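PDB 7A0M: TSC1 N-terminal domain from Chaetomium thermophilum, which probably binds phosphoinositide lipids of the lysosomal membrane and thereby helps bring the TSC complex, a negative regulator of mTORC1 signalling, to the lysosome. Local coordinates for residues A59-A64 / W96-D101; N190-F195 / S207-F212; E325-L330 / E370-Q375; L349-A352 / D357-V360. All blocks are in the same frame, centred on the assembly; numbering follows the deposited sequence.

Interactions 1, 2 and 3 come in series along an elongated, mainly helical chain without strands, and the sequence of interaction 4 falls between the two segments of interaction 3. Interaction 1 joins helices 45-65 and 89-105 toward one end; interaction 2, close to the centre of the chain, joins the consecutive helices 185-196 and 199-214, its centre about 29 Å from that of interaction 1. Interactions 3 and 4 lie beyond the chain's centre from interaction 1, their centres about 23 Å apart. No two contacts touch; interactions 1 and 2 join separate helix pairs, while 3 and 4 fix opposite ends of helix 357-373, against helix 323-333 and loop 349-352. Interaction 3 also borders the second subunit.

Interaction 1. Residues A59-A64 / W96-D101; sequences AIWDKA and WDKLLD
The indole of W61 reaches across from helix 45-65 and takes K98 CD and L99 CD2 of helix 89-105 over one face. L99 CD2 sits above the six-membered ring, 3.7 Å from its centroid and 26° off the normal, which is CH-pi geometry; its shortest approach is to W61 CH2, at 3.4 Å. At the pyrrole end K98 CE is the nearest atom, 3.3 Å from W61 CD1. K98 NZ is farther off, 3.8 Å from W61 NE1, so the carbon chain rather than the ammonium makes the closest touch.

The torsions account for this division. K98 runs extended until a turn at its last torsion (chi4 60°), which bends the amine aside and leaves the methylenes against the indole. A chi1 of 175° sends the W61 ring toward the other helix. Farther out, the rings of F75 and Y72 meet W61, F117 of helix 113-125 packs on L99, and K98 also touches L58. The two helices stand well apart, W61 CA to L99 CA being 10.3 Å, and the indole bridges that distance. No hydrogen bond crosses here: cohesion comes from dispersion and CH-pi contact, and the partly exposed K98 need not bury its ammonium against the indole.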
loop_
_atom_site.group_PDB
_atom_site.type_symbol
_atom_site.label_atom_id
_atom_site.label_comp_id
_atom_site.label_asym_id
_atom_site.label_seq_id
_atom_site.Cartn_x
_atom_site.Cartn_y
_atom_site.Cartn_z
ATOM N N ALA B 59 -10.845 27.530 64.134
ATOM C CA ALA B 59 -10.266 28.406 65.148
ATOM C C ALA B 59 -8.754 28.255 65.208
ATOM O O ALA B 59 -8.026 29.251 65.285
ATOM C CB ALA B 59 -10.876 28.125 66.522
ATOM N N ILE B 60 -8.261 27.013 65.196
ATOM C CA ILE B 60 -6.818 26.780 65.226
ATOM C C ILE B 60 -6.156 27.426 64.016
ATOM O O ILE B 60 -5.115 28.087 64.124
ATOM C CB ILE B 60 -6.524 25.269 65.283
ATOM C CG1 ILE B 60 -6.990 24.664 66.606
ATOM C CG2 ILE B 60 -5.050 24.995 65.072
ATOM C CD1 ILE B 60 -6.941 23.152 66.633
ATOM N N TRP B 61 -6.757 27.234 62.841
ATOM C CA TRP B 61 -6.228 27.810 61.609
ATOM C C TRP B 61 -6.148 29.330 61.696
ATOM O O TRP B 61 -5.140 29.933 61.310
ATOM C CB TRP B 61 -7.098 27.373 60.432
ATOM C CG TRP B 61 -6.729 28.000 59.118
ATOM C CD1 TRP B 61 -7.329 29.070 58.517
ATOM C CD2 TRP B 61 -5.682 27.581 58.235
ATOM N NE1 TRP B 61 -6.722 29.337 57.314
ATOM C CE2 TRP B 61 -5.703 28.442 57.122
ATOM C CE3 TRP B 61 -4.726 26.563 58.281
ATOM C CZ2 TRP B 61 -4.804 28.317 56.063
ATOM C CZ3 TRP B 61 -3.833 26.442 57.230
ATOM C CH2 TRP B 61 -3.876 27.315 56.140
ATOM N N ASP B 62 -7.213 29.972 62.182
ATOM C CA ASP B 62 -7.221 31.431 62.262
ATOM C C ASP B 62 -6.216 31.941 63.289
ATOM O O ASP B 62 -5.373 32.790 62.980
ATOM C CB ASP B 62 -8.618 31.939 62.603
ATOM C CG ASP B 62 -8.746 33.442 62.437
ATOM O OD1 ASP B 62 -8.574 33.939 61.304
ATOM O OD2 ASP B 62 -9.012 34.129 63.445
ATOM N N LYS B 63 -6.289 31.440 64.522
ATOM C CA LYS B 63 -5.489 32.019 65.594
ATOM C C LYS B 63 -4.048 31.525 65.607
ATOM O O LYS B 63 -3.182 32.210 66.163
ATOM C CB LYS B 63 -6.130 31.755 66.959
ATOM C CG LYS B 63 -7.520 32.353 67.131
ATOM C CD LYS B 63 -8.114 31.990 68.488
ATOM C CE LYS B 63 -9.487 32.618 68.686
ATOM N NZ LYS B 63 -10.156 32.124 69.924
ATOM N N ALA B 64 -3.769 30.356 65.038
ATOM C CA ALA B 64 -2.465 29.730 65.210
ATOM C C ALA B 64 -1.779 29.303 63.920
ATOM O O ALA B 64 -0.550 29.163 63.928
ATOM C CB ALA B 64 -2.577 28.506 66.132
ATOM N N TRP B 96 -10.052 21.586 51.623
ATOM C CA TRP B 96 -9.209 21.468 50.437
ATOM C C TRP B 96 -9.211 22.769 49.640
ATOM O O TRP B 96 -8.156 23.237 49.195
ATOM C CB TRP B 96 -9.679 20.280 49.596
ATOM C CG TRP B 96 -8.809 19.948 48.419
ATOM C CD1 TRP B 96 -7.872 18.956 48.349
ATOM C CD2 TRP B 96 -8.856 20.544 47.117
ATOM N NE1 TRP B 96 -7.299 18.932 47.100
ATOM C CE2 TRP B 96 -7.890 19.893 46.322
ATOM C CE3 TRP B 96 -9.609 21.577 46.550
ATOM C CZ2 TRP B 96 -7.657 20.242 44.994
ATOM C CZ3 TRP B 96 -9.375 21.923 45.231
ATOM C CH2 TRP B 96 -8.408 21.257 44.468
ATOM N N ASP B 97 -10.392 23.362 49.451
ATOM C CA ASP B 97 -10.484 24.651 48.771
ATOM C C ASP B 97 -9.745 25.735 49.546
ATOM O O ASP B 97 -9.106 26.613 48.952
ATOM C CB ASP B 97 -11.958 25.033 48.602
ATOM C CG ASP B 97 -12.171 26.164 47.614
ATOM O OD1 ASP B 97 -11.178 26.706 47.092
ATOM O OD2 ASP B 97 -13.343 26.523 47.370
ATOM N N LYS B 98 -9.818 25.684 50.876
ATOM C CA LYS B 98 -9.187 26.702 51.707
ATOM C C LYS B 98 -7.666 26.589 51.704
ATOM O O LYS B 98 -6.971 27.607 51.799
ATOM C CB LYS B 98 -9.757 26.604 53.120
ATOM C CG LYS B 98 -9.329 27.665 54.099
ATOM C CD LYS B 98 -10.016 27.396 55.427
ATOM C CE LYS B 98 -9.757 28.491 56.432
ATOM N NZ LYS B 98 -10.243 29.821 55.969
ATOM N N LEU B 99 -7.131 25.373 51.595
ATOM C CA LEU B 99 -5.691 25.152 51.660
ATOM C C LEU B 99 -5.004 25.147 50.299
ATOM O O LEU B 99 -3.769 25.099 50.256
ATOM C CB LEU B 99 -5.389 23.823 52.363
ATOM C CG LEU B 99 -5.926 23.630 53.782
ATOM C CD1 LEU B 99 -5.327 22.384 54.414
ATOM C CD2 LEU B 99 -5.666 24.851 54.635
ATOM N N LEU B 100 -5.760 25.181 49.199
ATOM C CA LEU B 100 -5.164 25.027 47.874
ATOM C C LEU B 100 -4.107 26.093 47.606
ATOM O O LEU B 100 -2.932 25.780 47.376
ATOM C CB LEU B 100 -6.254 25.066 46.801
ATOM C CG LEU B 100 -5.744 24.922 45.366
ATOM C CD1 LEU B 100 -4.982 23.615 45.198
ATOM C CD2 LEU B 100 -6.892 25.005 44.371
ATOM N N ASP B 101 -4.506 27.362 47.632
ATOM C CA ASP B 101 -3.599 28.462 47.326
ATOM C C ASP B 101 -2.466 28.596 48.342
ATOM O O ASP B 101 -1.325 28.858 47.940
ATOM C CB ASP B 101 -4.377 29.777 47.219
ATOM C CG ASP B 101 -5.255 29.831 45.987
ATOM O OD1 ASP B 101 -4.874 29.222 44.968
ATOM O OD2 ASP B 101 -6.323 30.477 46.035
#

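Interaction 2. Residues N190-F195 / S207-F212; sequences NALNAF and SLLCAF
L192 meets L208 and L209 with its two methyls divided between them, and it contributes more buried area than either partner. Its CD1 lies 4.0 Å from L208 CD2, a contact of one branch end with another. Its CD2 instead comes down near the backbone of the opposite helix, 3.8 Å from L209 CB and 4.1 Å from L209 CA. The leucine fork thus straddles two successive residues, one prong at a methyl and the other at the base of a side chain.

A first torsion of -174° sets L192 CG opposite the backbone N, and the second, 65°, turns the fork so that one methyl faces each partner. L208 has nearly the same pair of torsions and offers its CD2 to the contact. L209 contributes its CB and CA, and its side chain also packs on L228 and I232 of helix 228-238 and on A251 of helix 242-255. The closest backbone approach, 8.0 Å between L192 CA and L209 CA, is short enough for the leucine to reach the neighbouring main chain.

All three residues are buried, and no hydrogen bond passes between the segments. A leucine spanning adjoining side chains of the next helix, with further helices packed behind, is the kind of apolar seam that joins consecutive helices in an alpha-solenoid-like all-helical fold, here near the middle of the chain.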
loop_
_atom_site.group_PDB
_atom_site.type_symbol
_atom_site.label_atom_id
_atom_site.label_comp_id
_atom_site.label_asym_id
_atom_site.label_seq_id
_atom_site.Cartn_x
_atom_site.Cartn_y
_atom_site.Cartn_z
ATOM N N ASN B 190 -15.700 18.014 30.531
ATOM C CA ASN B 190 -16.695 19.078 30.607
ATOM C C ASN B 190 -16.067 20.370 31.113
ATOM O O ASN B 190 -16.305 21.450 30.559
ATOM C CB ASN B 190 -17.857 18.661 31.509
ATOM C CG ASN B 190 -19.013 18.060 30.737
ATOM O OD1 ASN B 190 -19.512 16.987 31.078
ATOM N ND2 ASN B 190 -19.443 18.748 29.686
ATOM N N ALA B 191 -15.262 20.276 32.174
ATOM C CA ALA B 191 -14.600 21.456 32.717
ATOM C C ALA B 191 -13.567 22.013 31.744
ATOM O O ALA B 191 -13.380 23.232 31.660
ATOM C CB ALA B 191 -13.954 21.120 34.060
ATOM N N LEU B 192 -12.881 21.136 31.005
ATOM C CA LEU B 192 -11.877 21.601 30.054
ATOM C C LEU B 192 -12.513 22.308 28.864
ATOM O O LEU B 192 -11.890 23.193 28.265
ATOM C CB LEU B 192 -11.019 20.427 29.578
ATOM C CG LEU B 192 -9.821 20.776 28.692
ATOM C CD1 LEU B 192 -8.808 21.607 29.466
ATOM C CD2 LEU B 192 -9.176 19.521 28.129
ATOM N N ASN B 193 -13.747 21.935 28.510
ATOM C CA ASN B 193 -14.406 22.527 27.350
ATOM C C ASN B 193 -14.575 24.034 27.499
ATOM O O ASN B 193 -14.522 24.764 26.502
ATOM C CB ASN B 193 -15.761 21.859 27.122
ATOM C CG ASN B 193 -16.489 22.412 25.911
ATOM O OD1 ASN B 193 -16.157 22.086 24.770
ATOM N ND2 ASN B 193 -17.487 23.252 26.153
ATOM N N ALA B 194 -14.792 24.516 28.725
ATOM C CA ALA B 194 -14.921 25.954 28.944
ATOM C C ALA B 194 -13.647 26.693 28.552
ATOM O O ALA B 194 -13.707 27.789 27.982
ATOM C CB ALA B 194 -15.275 26.234 30.404
ATOM N N PHE B 195 -12.483 26.112 28.848
ATOM C CA PHE B 195 -11.219 26.734 28.478
ATOM C C PHE B 195 -10.877 26.544 27.006
ATOM O O PHE B 195 -10.107 27.340 26.456
ATOM C CB PHE B 195 -10.086 26.192 29.354
ATOM C CG PHE B 195 -10.167 26.632 30.788
ATOM C CD1 PHE B 195 -10.920 25.922 31.709
ATOM C CD2 PHE B 195 -9.485 27.760 31.217
ATOM C CE1 PHE B 195 -10.994 26.333 33.029
ATOM C CE2 PHE B 195 -9.553 28.173 32.534
ATOM C CZ PHE B 195 -10.308 27.457 33.441
ATOM N N SER B 207 -3.158 21.121 24.969
ATOM C CA SER B 207 -1.977 20.456 25.510
ATOM C C SER B 207 -2.333 19.606 26.723
ATOM O O SER B 207 -1.871 18.465 26.849
ATOM C CB SER B 207 -0.911 21.491 25.872
ATOM O OG SER B 207 -0.465 22.188 24.722
ATOM N N LEU B 208 -3.153 20.147 27.626
ATOM C CA LEU B 208 -3.573 19.385 28.798
ATOM C C LEU B 208 -4.417 18.181 28.400
ATOM O O LEU B 208 -4.343 17.124 29.038
ATOM C CB LEU B 208 -4.345 20.290 29.758
ATOM C CG LEU B 208 -4.828 19.659 31.064
ATOM C CD1 LEU B 208 -3.650 19.214 31.915
ATOM C CD2 LEU B 208 -5.706 20.633 31.826
ATOM N N LEU B 209 -5.234 18.324 27.353
ATOM C CA LEU B 209 -6.012 17.191 26.863
ATOM C C LEU B 209 -5.105 16.066 26.378
ATOM O O LEU B 209 -5.358 14.890 26.661
ATOM C CB LEU B 209 -6.954 17.640 25.748
ATOM C CG LEU B 209 -7.809 16.542 25.109
ATOM C CD1 LEU B 209 -8.638 15.815 26.159
ATOM C CD2 LEU B 209 -8.707 17.126 24.028
ATOM N N CYS B 210 -4.047 16.410 25.639
ATOM C CA CYS B 210 -3.089 15.398 25.203
ATOM C C CYS B 210 -2.441 14.706 26.395
ATOM O O CYS B 210 -2.292 13.478 26.404
ATOM C CB CYS B 210 -2.025 16.034 24.308
ATOM S SG CYS B 210 -2.649 16.655 22.727
ATOM N N ALA B 211 -2.047 15.478 27.411
ATOM C CA ALA B 211 -1.476 14.880 28.615
ATOM C C ALA B 211 -2.498 14.005 29.329
ATOM O O ALA B 211 -2.146 12.968 29.903
ATOM C CB ALA B 211 -0.955 15.972 29.548
ATOM N N PHE B 212 -3.770 14.412 29.311
ATOM C CA PHE B 212 -4.815 13.621 29.952
ATOM C C PHE B 212 -4.996 12.276 29.257
ATOM O O PHE B 212 -4.976 11.224 29.905
ATOM C CB PHE B 212 -6.129 14.400 29.961
ATOM C CG PHE B 212 -7.274 13.648 30.577
ATOM C CD1 PHE B 212 -7.217 13.232 31.897
ATOM C CD2 PHE B 212 -8.409 13.363 29.838
ATOM C CE1 PHE B 212 -8.270 12.540 32.466
ATOM C CE2 PHE B 212 -9.467 12.673 30.402
ATOM C CZ PHE B 212 -9.397 12.262 31.718
#

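Interaction 3. Residues E325-L330 / E370-Q375; sequences EYFTIL and ERFRKQ
F327 lays one face of its ring under F372 CB, which stands 3.4 Å from the ring centroid and only 3° off the normal. The methylene carbon is therefore centred on the phenyl group, and its distances to the six ring carbons are nearly equal, from 3.6 Å at F327 CG to 3.7 Å at F327 CZ. This is a CH-pi contact through the base of the F372 side chain. The two rings also lie close, with centroids 5.2 Å apart and planes at 34°, an inclined pairing that is neither a stack nor edge-to-face. In return, F327 CB comes over a face of the F372 ring, 4.1 Å from F372 CD2.

F327 CG is anti to the backbone N (chi1 -176°), which drives the ring toward the last turn of helix 357-373, where the CA atoms of F327 and F372 are 7.2 Å apart. Beside it, R373 turns back along its own segment to hold E370 side-on, R373 NH2 giving E370 OE1 a bond of 2.8 Å and R373 NE serving the other oxygen. F338 and H376 add rings around F327, and Y383 of the second subunit packs on F327, E370 and R373. An alanine at F327 would remove the platform beneath F372 CB, and is likely to leave a gap between the helices and weaken the support for Y383 of the neighbouring subunit.

Across the segments the attraction is thus apolar and aromatic, whereas R373 is met by E370 within its own helix and its NH1 bonds L378 O of the second subunit, partners that probably share the cost of burying the guanidinium.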
loop_
_atom_site.group_PDB
_atom_site.type_symbol
_atom_site.label_atom_id
_atom_site.label_comp_id
_atom_site.label_asym_id
_atom_site.label_seq_id
_atom_site.Cartn_x
_atom_site.Cartn_y
_atom_site.Cartn_z
ATOM N N GLU B 325 -0.272 11.432 10.003
ATOM C CA GLU B 325 -0.873 10.528 10.980
ATOM C C GLU B 325 -2.393 10.573 10.923
ATOM O O GLU B 325 -3.054 9.573 11.230
ATOM C CB GLU B 325 -0.377 10.872 12.386
ATOM C CG GLU B 325 1.118 10.654 12.600
ATOM C CD GLU B 325 1.974 11.783 12.049
ATOM O OE1 GLU B 325 1.431 12.658 11.343
ATOM O OE2 GLU B 325 3.193 11.791 12.319
ATOM N N TYR B 326 -2.965 11.716 10.535
ATOM C CA TYR B 326 -4.416 11.809 10.403
ATOM C C TYR B 326 -4.913 10.983 9.223
ATOM O O TYR B 326 -5.959 10.330 9.313
ATOM C CB TYR B 326 -4.833 13.272 10.258
ATOM C CG TYR B 326 -6.327 13.497 10.300
ATOM C CD1 TYR B 326 -7.113 12.888 11.269
ATOM C CD2 TYR B 326 -6.949 14.332 9.381
ATOM C CE1 TYR B 326 -8.480 13.096 11.314
ATOM C CE2 TYR B 326 -8.314 14.547 9.420
ATOM C CZ TYR B 326 -9.074 13.927 10.389
ATOM O OH TYR B 326 -10.433 14.137 10.430
ATOM N N PHE B 327 -4.179 11.003 8.106
ATOM C CA PHE B 327 -4.505 10.122 6.988
ATOM C C PHE B 327 -4.474 8.662 7.421
ATOM O O PHE B 327 -5.358 7.878 7.056
ATOM C CB PHE B 327 -3.530 10.363 5.832
ATOM C CG PHE B 327 -3.838 9.566 4.589
ATOM C CD1 PHE B 327 -3.439 8.241 4.473
ATOM C CD2 PHE B 327 -4.510 10.149 3.528
ATOM C CE1 PHE B 327 -3.719 7.513 3.331
ATOM C CE2 PHE B 327 -4.791 9.425 2.382
ATOM C CZ PHE B 327 -4.395 8.107 2.284
ATOM N N THR B 328 -3.458 8.282 8.200
ATOM C CA THR B 328 -3.314 6.892 8.620
ATOM C C THR B 328 -4.496 6.438 9.468
ATOM O O THR B 328 -5.022 5.336 9.273
ATOM C CB THR B 328 -2.003 6.716 9.387
ATOM O OG1 THR B 328 -0.899 6.873 8.488
ATOM C CG2 THR B 328 -1.934 5.339 10.032
ATOM N N ILE B 329 -4.939 7.278 10.406
ATOM C CA ILE B 329 -6.012 6.859 11.300
ATOM C C ILE B 329 -7.351 6.844 10.569
ATOM O O ILE B 329 -8.203 5.989 10.845
ATOM C CB ILE B 329 -6.046 7.750 12.560
ATOM C CG1 ILE B 329 -6.884 7.094 13.659
ATOM C CG2 ILE B 329 -6.572 9.145 12.247
ATOM C CD1 ILE B 329 -6.346 5.752 14.109
ATOM N N LEU B 330 -7.564 7.766 9.627
ATOM C CA LEU B 330 -8.790 7.741 8.834
ATOM C C LEU B 330 -8.809 6.537 7.902
ATOM O O LEU B 330 -9.825 5.839 7.789
ATOM C CB LEU B 330 -8.931 9.037 8.035
ATOM C CG LEU B 330 -9.183 10.335 8.800
ATOM C CD1 LEU B 330 -9.216 11.511 7.835
ATOM C CD2 LEU B 330 -10.478 10.252 9.592
ATOM N N GLU B 370 -1.573 11.578 -3.204
ATOM C CA GLU B 370 -0.715 10.545 -3.779
ATOM C C GLU B 370 0.414 10.158 -2.832
ATOM O O GLU B 370 0.754 8.975 -2.712
ATOM C CB GLU B 370 -0.151 11.024 -5.117
ATOM C CG GLU B 370 -1.078 10.793 -6.299
ATOM C CD GLU B 370 -1.306 9.321 -6.581
ATOM O OE1 GLU B 370 -0.334 8.637 -6.970
ATOM O OE2 GLU B 370 -2.450 8.848 -6.412
ATOM N N ARG B 371 1.011 11.141 -2.150
ATOM C CA ARG B 371 2.145 10.843 -1.281
ATOM C C ARG B 371 1.735 9.996 -0.082
ATOM O O ARG B 371 2.539 9.201 0.416
ATOM C CB ARG B 371 2.815 12.136 -0.814
ATOM C CG ARG B 371 1.902 13.088 -0.061
ATOM C CD ARG B 371 2.711 13.996 0.851
ATOM N NE ARG B 371 1.895 15.048 1.450
ATOM C CZ ARG B 371 2.286 15.802 2.472
ATOM N NH1 ARG B 371 3.479 15.614 3.019
ATOM N NH2 ARG B 371 1.481 16.739 2.952
ATOM N N PHE B 372 0.498 10.149 0.393
ATOM C CA PHE B 372 0.013 9.289 1.466
ATOM C C PHE B 372 -0.415 7.923 0.947
ATOM O O PHE B 372 -0.274 6.923 1.660
ATOM C CB PHE B 372 -1.142 9.964 2.206
ATOM C CG PHE B 372 -0.757 11.253 2.874
ATOM C CD1 PHE B 372 0.424 11.346 3.592
ATOM C CD2 PHE B 372 -1.568 12.370 2.778
ATOM C CE1 PHE B 372 0.787 12.527 4.205
ATOM C CE2 PHE B 372 -1.210 13.558 3.391
ATOM C CZ PHE B 372 -0.031 13.636 4.105
ATOM N N ARG B 373 -0.939 7.864 -0.281
ATOM C CA ARG B 373 -1.296 6.580 -0.874
ATOM C C ARG B 373 -0.076 5.674 -0.982
ATOM O O ARG B 373 -0.157 4.472 -0.705
ATOM C CB ARG B 373 -1.925 6.787 -2.250
ATOM C CG ARG B 373 -2.343 5.495 -2.925
ATOM C CD ARG B 373 -2.742 5.717 -4.375
ATOM N NE ARG B 373 -1.635 6.223 -5.185
ATOM C CZ ARG B 373 -0.632 5.475 -5.638
ATOM N NH1 ARG B 373 -0.583 4.180 -5.361
ATOM N NH2 ARG B 373 0.328 6.025 -6.370
ATOM N N LYS B 374 1.066 6.238 -1.377
ATOM C CA LYS B 374 2.303 5.484 -1.523
ATOM C C LYS B 374 2.904 5.072 -0.186
ATOM O O LYS B 374 3.974 4.452 -0.173
ATOM C CB LYS B 374 3.322 6.317 -2.301
ATOM C CG LYS B 374 2.882 6.704 -3.702
ATOM C CD LYS B 374 3.968 7.500 -4.407
ATOM C CE LYS B 374 3.489 8.036 -5.746
ATOM N NZ LYS B 374 4.507 8.918 -6.378
ATOM N N GLN B 375 2.253 5.400 0.929
ATOM C CA GLN B 375 2.730 5.039 2.255
ATOM C C GLN B 375 1.892 3.960 2.925
ATOM O O GLN B 375 2.229 3.540 4.037
ATOM C CB GLN B 375 2.758 6.278 3.159
ATOM C CG GLN B 375 3.834 7.295 2.831
ATOM C CD GLN B 375 3.717 8.545 3.686
ATOM O OE1 GLN B 375 2.760 8.705 4.445
ATOM N NE2 GLN B 375 4.694 9.437 3.570
#

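Interaction 4. Residues L349-A352 / D357-V360; sequences LPHA and DIDV
I358, in the first turn of helix 357-373, meets both L349 and H351 of the preceding loop. Its CG1 stands over one face of the H351 imidazole, 4.2 Å from the ring centroid and 23° off the normal, a CH-pi contact displaced toward the rim. CG2 lies over the same face at the CD2 corner, 3.8 Å from H351 CD2. With chi1 at -170°, both branches lie against H351, and chi2 carries the delta methyl on to L349, I358 CD1 being 4.3 Å from L349 CD1. Replacing I358 with an alanine would strip away these branches, and the imidazole would probably lose most of its apolar cover and L349 CD1 its partner.

The imidazole is held independently of the helix: H351 ND1 donates to L349 O over 2.9 Å at 170°, within the ring plane, which fixes the ring's turn and presents its face to I358. Next in sequence, D359 points elsewhere and bonds through OD1 to H346, whose ring meets H351 edge-to-face.

The CA atoms of H351 and I358 approach to 6.5 Å with just six residues between them: a loop folded back on the first turn of the helix it leads into, L349 and H351 packing on I358.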
loop_
_atom_site.group_PDB
_atom_site.type_symbol
_atom_site.label_atom_id
_atom_site.label_comp_id
_atom_site.label_asym_id
_atom_site.label_seq_id
_atom_site.Cartn_x
_atom_site.Cartn_y
_atom_site.Cartn_z
ATOM N N LEU B 349 -19.822 17.873 -0.804
ATOM C CA LEU B 349 -19.667 19.316 -0.825
ATOM C C LEU B 349 -20.726 19.958 -1.709
ATOM O O LEU B 349 -20.938 19.503 -2.842
ATOM C CB LEU B 349 -18.268 19.700 -1.330
ATOM C CG LEU B 349 -17.090 19.199 -0.494
ATOM C CD1 LEU B 349 -15.775 19.495 -1.195
ATOM C CD2 LEU B 349 -17.118 19.825 0.891
ATOM N N PRO B 350 -21.419 20.992 -1.234
ATOM C CA PRO B 350 -22.318 21.744 -2.119
ATOM C C PRO B 350 -21.535 22.370 -3.262
ATOM O O PRO B 350 -20.484 22.983 -3.056
ATOM C CB PRO B 350 -22.923 22.805 -1.193
ATOM C CG PRO B 350 -22.774 22.241 0.182
ATOM C CD PRO B 350 -21.491 21.463 0.159
ATOM N N HIS B 351 -22.053 22.207 -4.475
ATOM C CA HIS B 351 -21.330 22.635 -5.662
ATOM C C HIS B 351 -22.319 22.867 -6.792
ATOM O O HIS B 351 -23.467 22.414 -6.742
ATOM C CB HIS B 351 -20.284 21.596 -6.079
ATOM C CG HIS B 351 -20.879 20.312 -6.565
ATOM N ND1 HIS B 351 -21.175 19.261 -5.723
ATOM C CD2 HIS B 351 -21.243 19.913 -7.806
ATOM C CE1 HIS B 351 -21.690 18.269 -6.426
ATOM N NE2 HIS B 351 -21.744 18.639 -7.692
ATOM N N ALA B 352 -21.852 23.578 -7.814
ATOM C CA ALA B 352 -22.596 23.769 -9.052
ATOM C C ALA B 352 -22.157 22.709 -10.054
ATOM O O ALA B 352 -20.999 22.698 -10.485
ATOM C CB ALA B 352 -22.371 25.170 -9.617
ATOM N N ASP B 357 -15.314 23.745 -11.024
ATOM C CA ASP B 357 -14.601 24.010 -9.780
ATOM C C ASP B 357 -14.553 22.783 -8.879
ATOM O O ASP B 357 -13.562 22.571 -8.171
ATOM C CB ASP B 357 -15.251 25.184 -9.047
ATOM C CG ASP B 357 -15.267 26.452 -9.878
ATOM O OD1 ASP B 357 -15.768 26.408 -11.021
ATOM O OD2 ASP B 357 -14.784 27.493 -9.387
ATOM N N ILE B 358 -15.606 21.963 -8.891
ATOM C CA ILE B 358 -15.612 20.772 -8.050
ATOM C C ILE B 358 -14.724 19.682 -8.644
ATOM O O ILE B 358 -14.184 18.847 -7.909
ATOM C CB ILE B 358 -17.055 20.280 -7.835
ATOM C CG1 ILE B 358 -17.100 19.197 -6.755
ATOM C CG2 ILE B 358 -17.658 19.774 -9.140
ATOM C CD1 ILE B 358 -16.574 19.654 -5.411
ATOM N N ASP B 359 -14.541 19.676 -9.967
ATOM C CA ASP B 359 -13.669 18.691 -10.595
ATOM C C ASP B 359 -12.201 19.069 -10.441
ATOM O O ASP B 359 -11.351 18.197 -10.233
ATOM C CB ASP B 359 -14.033 18.529 -12.071
ATOM C CG ASP B 359 -15.480 18.128 -12.269
ATOM O OD1 ASP B 359 -15.912 17.139 -11.641
ATOM O OD2 ASP B 359 -16.186 18.801 -13.050
ATOM N N VAL B 360 -11.886 20.363 -10.548
ATOM C CA VAL B 360 -10.518 20.812 -10.312
ATOM C C VAL B 360 -10.123 20.536 -8.867
ATOM O O VAL B 360 -9.010 20.077 -8.585
ATOM C CB VAL B 360 -10.374 22.304 -10.669
ATOM C CG1 VAL B 360 -9.039 22.846 -10.184
ATOM C CG2 VAL B 360 -10.523 22.505 -12.168
#